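Local coordinates for exopolyphosphatase-related protein (PDB 3LLV) that probably binds NAD(P) through this Rossmann-fold TrkA-N domain, one part of a longer protein that may bind nucleic acid, at residues D80-L85 with P106-E111; K86-L91 with E113-N118. All blocks are in the same frame, centred on the assembly; numbering follows the deposited sequence.

Contact 1: D80-L85 with P106-E111; sequences DDEFNL and PKKKEE
D81 faces K108 with 8.1 Å between their CA atoms, and one helical turn further on L85 faces E111 with 8.4 Å between theirs. The nearly constant spacing means that residues 81-85 and 108-111 advance side by side, in the same sense, too far apart for main-chain bonds, so side chains and one water bridge the gap. K108 does most of the bridging. Its CG lies anti to the carbonyl carbon (chi1 -62°), and the chain beyond is fully extended, carrying NZ across to E82. There NZ donates to E82 OE2 at 2.9 Å, using the anti lone pair of that oxygen, in a salt bridge whose two side chains meet almost perpendicularly. A water accepts from K108 NZ and donates to D81 OD2, joining the ammonium indirectly to a second acid. Meanwhile the K108 methylenes pass beside D81, with CD 3.7 Å from D81 OD2. The D81 carboxylate is itself held by the backbone amides of S104 and S105, which tie the helix start to the loop after strand 99-103. One turn along, L85 CD2 sits squarely over the flat face of the E111 carboxylate, 3.9 Å from CD. E111 OE1 also comes within 4.2 Å of E82 OE2, a like-charge approach that the nearby K108 ammonium probably eases. At the helix start, D80 acts as N-cap, its OD1 accepting from F83 N at 3.1 Å from above the carboxylate plane. Two crossover helices packed side by side on one face of a parallel sheet, after the successive strands 73-76 and 99-103, belong to the repeating beta-alpha-beta architecture of the Rossmann fold.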
loop_
_atom_site.group_PDB
_atom_site.type_symbol
_atom_site.label_atom_id
_atom_site.label_comp_id
_atom_site.label_asym_id
_atom_site.label_seq_id
_atom_site.Cartn_x
_atom_site.Cartn_y
_atom_site.Cartn_z
ATOM N N ASP A 80 5.693 -7.539 5.238
ATOM C CA ASP A 80 5.318 -8.853 5.795
ATOM C C ASP A 80 4.261 -9.499 4.889
ATOM O O ASP A 80 3.109 -9.058 4.890
ATOM C CB ASP A 80 4.762 -8.597 7.209
ATOM C CG ASP A 80 4.346 -9.866 7.957
ATOM O OD1 ASP A 80 3.911 -10.864 7.355
ATOM O OD2 ASP A 80 4.419 -9.829 9.205
ATOM N N ASP A 81 4.656 -10.503 4.090
ATOM C CA ASP A 81 3.735 -11.182 3.156
ATOM C C ASP A 81 2.475 -11.693 3.834
ATOM O O ASP A 81 1.367 -11.479 3.339
ATOM C CB ASP A 81 4.425 -12.346 2.427
ATOM C CG ASP A 81 5.415 -11.884 1.374
ATOM O OD1 ASP A 81 5.428 -10.673 1.061
ATOM O OD2 ASP A 81 6.190 -12.733 0.836
ATOM N N GLU A 82 2.620 -12.368 4.966
ATOM C CA GLU A 82 1.437 -12.982 5.575
ATOM C C GLU A 82 0.439 -11.916 6.018
ATOM O O GLU A 82 -0.770 -12.072 5.813
ATOM C CB GLU A 82 1.816 -13.950 6.692
ATOM C CG GLU A 82 2.462 -15.261 6.146
ATOM C CD GLU A 82 1.661 -15.906 4.994
ATOM O OE1 GLU A 82 0.426 -16.115 5.147
ATOM O OE2 GLU A 82 2.272 -16.219 3.937
ATOM N N PHE A 83 0.960 -10.812 6.539
ATOM C CA PHE A 83 0.128 -9.688 6.931
ATOM C C PHE A 83 -0.543 -9.022 5.743
ATOM O O PHE A 83 -1.746 -8.711 5.790
ATOM C CB PHE A 83 0.918 -8.660 7.771
ATOM C CG PHE A 83 0.047 -7.733 8.569
ATOM C CD1 PHE A 83 -0.910 -8.238 9.457
ATOM C CD2 PHE A 83 0.200 -6.352 8.465
ATOM C CE1 PHE A 83 -1.709 -7.379 10.197
ATOM C CE2 PHE A 83 -0.602 -5.481 9.216
ATOM C CZ PHE A 83 -1.550 -5.996 10.074
ATOM N N ASN A 84 0.211 -8.845 4.657
ATOM C CA ASN A 84 -0.332 -8.226 3.449
ATOM C C ASN A 84 -1.471 -9.062 2.851
ATOM O O ASN A 84 -2.423 -8.515 2.316
ATOM C CB ASN A 84 0.777 -8.023 2.399
ATOM C CG ASN A 84 1.696 -6.865 2.737
ATOM O OD1 ASN A 84 1.563 -6.214 3.781
ATOM N ND2 ASN A 84 2.659 -6.616 1.858
ATOM N N LEU A 85 -1.384 -10.388 2.971
ATOM C CA LEU A 85 -2.417 -11.252 2.414
ATOM C C LEU A 85 -3.691 -11.070 3.239
ATOM O O LEU A 85 -4.799 -10.965 2.688
ATOM C CB LEU A 85 -1.944 -12.721 2.375
ATOM C CG LEU A 85 -2.878 -13.700 1.689
ATOM C CD1 LEU A 85 -2.998 -13.364 0.183
ATOM C CD2 LEU A 85 -2.343 -15.110 1.836
ATOM N N PRO A 106 8.656 -14.732 -4.209
ATOM C CA PRO A 106 8.065 -15.037 -5.514
ATOM C C PRO A 106 7.084 -16.211 -5.521
ATOM O O PRO A 106 6.136 -16.188 -6.291
ATOM C CB PRO A 106 9.278 -15.378 -6.391
ATOM C CG PRO A 106 10.404 -14.642 -5.797
ATOM C CD PRO A 106 10.095 -14.404 -4.326
ATOM N N LYS A 107 7.307 -17.240 -4.704
ATOM C CA LYS A 107 6.378 -18.374 -4.674
ATOM C C LYS A 107 4.945 -17.975 -4.288
ATOM O O LYS A 107 3.989 -18.697 -4.591
ATOM C CB LYS A 107 6.888 -19.494 -3.751
ATOM C CG LYS A 107 6.804 -19.136 -2.257
ATOM C CD LYS A 107 7.435 -20.255 -1.422
ATOM C CE LYS A 107 7.445 -19.924 0.063
ATOM N NZ LYS A 107 7.693 -21.141 0.877
ATOM N N LYS A 108 4.814 -16.821 -3.638
ATOM C CA LYS A 108 3.523 -16.345 -3.124
ATOM C C LYS A 108 2.751 -15.468 -4.091
ATOM O O LYS A 108 1.619 -15.096 -3.798
ATOM C CB LYS A 108 3.712 -15.636 -1.765
ATOM C CG LYS A 108 4.278 -16.576 -0.688
ATOM C CD LYS A 108 4.337 -15.940 0.688
ATOM C CE LYS A 108 4.934 -16.964 1.680
ATOM N NZ LYS A 108 4.998 -16.498 3.091
ATOM N N LYS A 109 3.322 -15.158 -5.257
ATOM C CA LYS A 109 2.668 -14.229 -6.184
ATOM C C LYS A 109 1.251 -14.716 -6.547
ATOM O O LYS A 109 0.285 -13.944 -6.503
ATOM C CB LYS A 109 3.530 -13.977 -7.440
ATOM C CG LYS A 109 2.954 -12.939 -8.397
ATOM C CD LYS A 109 3.855 -12.734 -9.614
ATOM C CE LYS A 109 3.133 -12.009 -10.748
ATOM N NZ LYS A 109 3.953 -11.886 -11.989
ATOM N N GLU A 110 1.142 -15.995 -6.890
ATOM C CA GLU A 110 -0.118 -16.559 -7.371
ATOM C C GLU A 110 -1.234 -16.453 -6.339
ATOM O O GLU A 110 -2.352 -16.057 -6.678
ATOM C CB GLU A 110 0.050 -18.012 -7.818
ATOM C CG GLU A 110 -1.237 -18.633 -8.403
ATOM C CD GLU A 110 -1.800 -17.871 -9.614
ATOM O OE1 GLU A 110 -1.048 -17.108 -10.268
ATOM O OE2 GLU A 110 -3.007 -18.049 -9.924
ATOM N N GLU A 111 -0.926 -16.787 -5.085
ATOM C CA GLU A 111 -1.938 -16.674 -4.031
ATOM C C GLU A 111 -2.422 -15.234 -3.819
ATOM O O GLU A 111 -3.598 -15.024 -3.506
ATOM C CB GLU A 111 -1.498 -17.330 -2.724
ATOM C CG GLU A 111 -0.481 -16.561 -1.928
ATOM C CD GLU A 111 -0.120 -17.244 -0.608
ATOM O OE1 GLU A 111 0.801 -16.749 0.068
ATOM O OE2 GLU A 111 -0.747 -18.263 -0.239
HETATM O O HOH W 1 6.932 -14.560 2.785
#

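Contact 2: K86-L91 with E113-N118; sequences KILKAL and EEAGAN
The bond from L91 N to I87 O, 2.9 Å long, belongs to the regular helical turn that presents L88 and K89 to A115. K89 and A115 are the closest backbone pair, their CA atoms 6.3 Å apart, where helix 81-94 passes the end of helix 109-114. That end is a Schellman motif. G116 takes a positive phi of 105°, and its N bonds back to E113 O at 3.0 Å; at these backbone angles a CB would collide with A115 O, so glycine suits the position. L88 fills the hollow side of the turn. With CG anti to its own N (chi1 171°), the isobutyl group reaches straight across, and CD2 is received between two methyls, A115 CB at 3.8 Å and A117 CB at 3.9 Å. The same methyl lies 3.6 Å from A117 N, while CD1 rests on the G116 backbone. K89 contributes only at the margin, its CE 4.1 Å from A115 CB as the extended chain runs outward. Replacing L88 by an alanine would probably open a gap between helix and turn and leave the methyls of A115 and A117 without their shared partner. Beyond this contact, L88 also touches I76 and A117 touches V101, linking the turn to two strands of the sheet, and G116 O accepts a hydrogen bond from R92 NE. With no hydrogen bond between the two segments themselves, van der Waals packing of the L88 isobutyl group on two alanine methyls and the turn backbone joins them, while G116 bonds through its N to E113 O and through its O to R92.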
loop_
_atom_site.group_PDB
_atom_site.type_symbol
_atom_site.label_atom_id
_atom_site.label_comp_id
_atom_site.label_asym_id
_atom_site.label_seq_id
_atom_site.Cartn_x
_atom_site.Cartn_y
_atom_site.Cartn_z
ATOM N N LYS A 86 -3.522 -10.989 4.562
ATOM C CA LYS A 86 -4.650 -10.742 5.453
ATOM C C LYS A 86 -5.297 -9.396 5.157
ATOM O O LYS A 86 -6.545 -9.283 5.159
ATOM C CB LYS A 86 -4.202 -10.825 6.903
ATOM C CG LYS A 86 -4.028 -12.240 7.397
ATOM C CD LYS A 86 -3.498 -12.219 8.825
ATOM C CE LYS A 86 -3.791 -13.518 9.555
ATOM N NZ LYS A 86 -3.214 -14.700 8.857
ATOM N N ILE A 87 -4.467 -8.392 4.874
ATOM C CA ILE A 87 -4.976 -7.060 4.558
ATOM C C ILE A 87 -5.778 -7.100 3.266
ATOM O O ILE A 87 -6.911 -6.585 3.187
ATOM C CB ILE A 87 -3.821 -6.043 4.411
ATOM C CG1 ILE A 87 -3.150 -5.790 5.779
ATOM C CG2 ILE A 87 -4.309 -4.781 3.733
ATOM C CD1 ILE A 87 -1.823 -5.086 5.651
ATOM N N LEU A 88 -5.214 -7.765 2.262
ATOM C CA LEU A 88 -5.848 -7.844 0.944
ATOM C C LEU A 88 -7.200 -8.578 1.063
ATOM O O LEU A 88 -8.171 -8.174 0.438
ATOM C CB LEU A 88 -4.928 -8.595 -0.029
ATOM C CG LEU A 88 -5.500 -8.964 -1.413
ATOM C CD1 LEU A 88 -5.931 -7.693 -2.165
ATOM C CD2 LEU A 88 -4.464 -9.760 -2.231
ATOM N N LYS A 89 -7.249 -9.651 1.853
ATOM C CA LYS A 89 -8.496 -10.404 2.003
ATOM C C LYS A 89 -9.564 -9.583 2.729
ATOM O O LYS A 89 -10.736 -9.652 2.355
ATOM C CB LYS A 89 -8.221 -11.714 2.738
ATOM C CG LYS A 89 -7.528 -12.743 1.813
ATOM C CD LYS A 89 -7.154 -14.040 2.545
ATOM C CE LYS A 89 -6.410 -14.975 1.609
ATOM N NZ LYS A 89 -5.909 -16.205 2.281
ATOM N N ALA A 90 -9.158 -8.836 3.765
ATOM C CA ALA A 90 -10.070 -7.921 4.485
ATOM C C ALA A 90 -10.640 -6.871 3.526
ATOM O O ALA A 90 -11.866 -6.638 3.471
ATOM C CB ALA A 90 -9.354 -7.228 5.686
ATOM N N LEU A 91 -9.743 -6.248 2.768
ATOM C CA LEU A 91 -10.122 -5.269 1.774
ATOM C C LEU A 91 -11.123 -5.859 0.801
ATOM O O LEU A 91 -12.183 -5.280 0.584
ATOM C CB LEU A 91 -8.879 -4.742 1.024
ATOM C CG LEU A 91 -9.192 -3.689 -0.040
ATOM C CD1 LEU A 91 -9.842 -2.420 0.552
ATOM C CD2 LEU A 91 -7.919 -3.326 -0.842
ATOM N N GLU A 113 -2.551 -12.990 -6.303
ATOM C CA GLU A 113 -3.418 -12.793 -7.461
ATOM C C GLU A 113 -4.779 -13.446 -7.227
ATOM O O GLU A 113 -5.814 -12.811 -7.436
ATOM C CB GLU A 113 -2.723 -13.262 -8.759
ATOM C CG GLU A 113 -1.485 -12.375 -9.018
ATOM C CD GLU A 113 -0.794 -12.658 -10.315
ATOM O OE1 GLU A 113 -1.018 -13.743 -10.885
ATOM O OE2 GLU A 113 -0.012 -11.787 -10.759
ATOM N N GLU A 114 -4.772 -14.684 -6.724
ATOM C CA GLU A 114 -6.013 -15.420 -6.422
ATOM C C GLU A 114 -6.884 -14.721 -5.369
ATOM O O GLU A 114 -8.130 -14.787 -5.419
ATOM C CB GLU A 114 -5.682 -16.848 -5.992
ATOM C CG GLU A 114 -5.155 -17.698 -7.143
ATOM C CD GLU A 114 -4.594 -19.064 -6.710
ATOM O OE1 GLU A 114 -4.396 -19.918 -7.600
ATOM O OE2 GLU A 114 -4.326 -19.275 -5.499
ATOM N N ALA A 115 -6.223 -14.064 -4.423
ATOM C CA ALA A 115 -6.927 -13.311 -3.371
ATOM C C ALA A 115 -7.378 -11.910 -3.801
ATOM O O ALA A 115 -7.962 -11.172 -2.995
ATOM C CB ALA A 115 -6.068 -13.252 -2.108
ATOM N N GLY A 116 -7.128 -11.552 -5.057
ATOM C CA GLY A 116 -7.680 -10.337 -5.643
ATOM C C GLY A 116 -6.743 -9.152 -5.830
ATOM O O GLY A 116 -7.213 -8.032 -6.070
ATOM N N ALA A 117 -5.430 -9.356 -5.720
ATOM C CA ALA A 117 -4.483 -8.276 -6.061
ATOM C C ALA A 117 -4.569 -8.019 -7.557
ATOM O O ALA A 117 -4.371 -8.971 -8.342
ATOM C CB ALA A 117 -3.048 -8.655 -5.673
ATOM N N ASN A 118 -4.850 -6.770 -7.954
ATOM C CA ASN A 118 -4.817 -6.401 -9.381
ATOM C C ASN A 118 -3.413 -6.469 -9.942
ATOM O O ASN A 118 -3.192 -6.939 -11.068
ATOM C CB ASN A 118 -5.393 -5.022 -9.637
ATOM C CG ASN A 118 -6.858 -4.917 -9.246
ATOM O OD1 ASN A 118 -7.778 -4.908 -10.101
ATOM N ND2 ASN A 118 -7.092 -4.840 -7.970
#

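In the fold
Both contacts join helix 81-94 to helix 109-114 and the backbone flanking it, on the same side of the chain's centre, their centres about 9 Å apart. Each mixes buried and exposed residues, yet the chemistry shifts along the interface. Contact 1, at the helix starts, is dominated by charge: exposed E82 and partly exposed K108 meet near the surface, while D81 and L85 are buried. Both contacts have a buried leucine, which packs on a carboxylate in contact 1 and on alanine methyls in contact 2, where helix 109-114 ends and leads into strand 119-122. L85 CD1, 3.8 Å from A115 CB, makes the seam continuous, so the charged end passes into hydrophobic packing as the helices run along the parallel sheet.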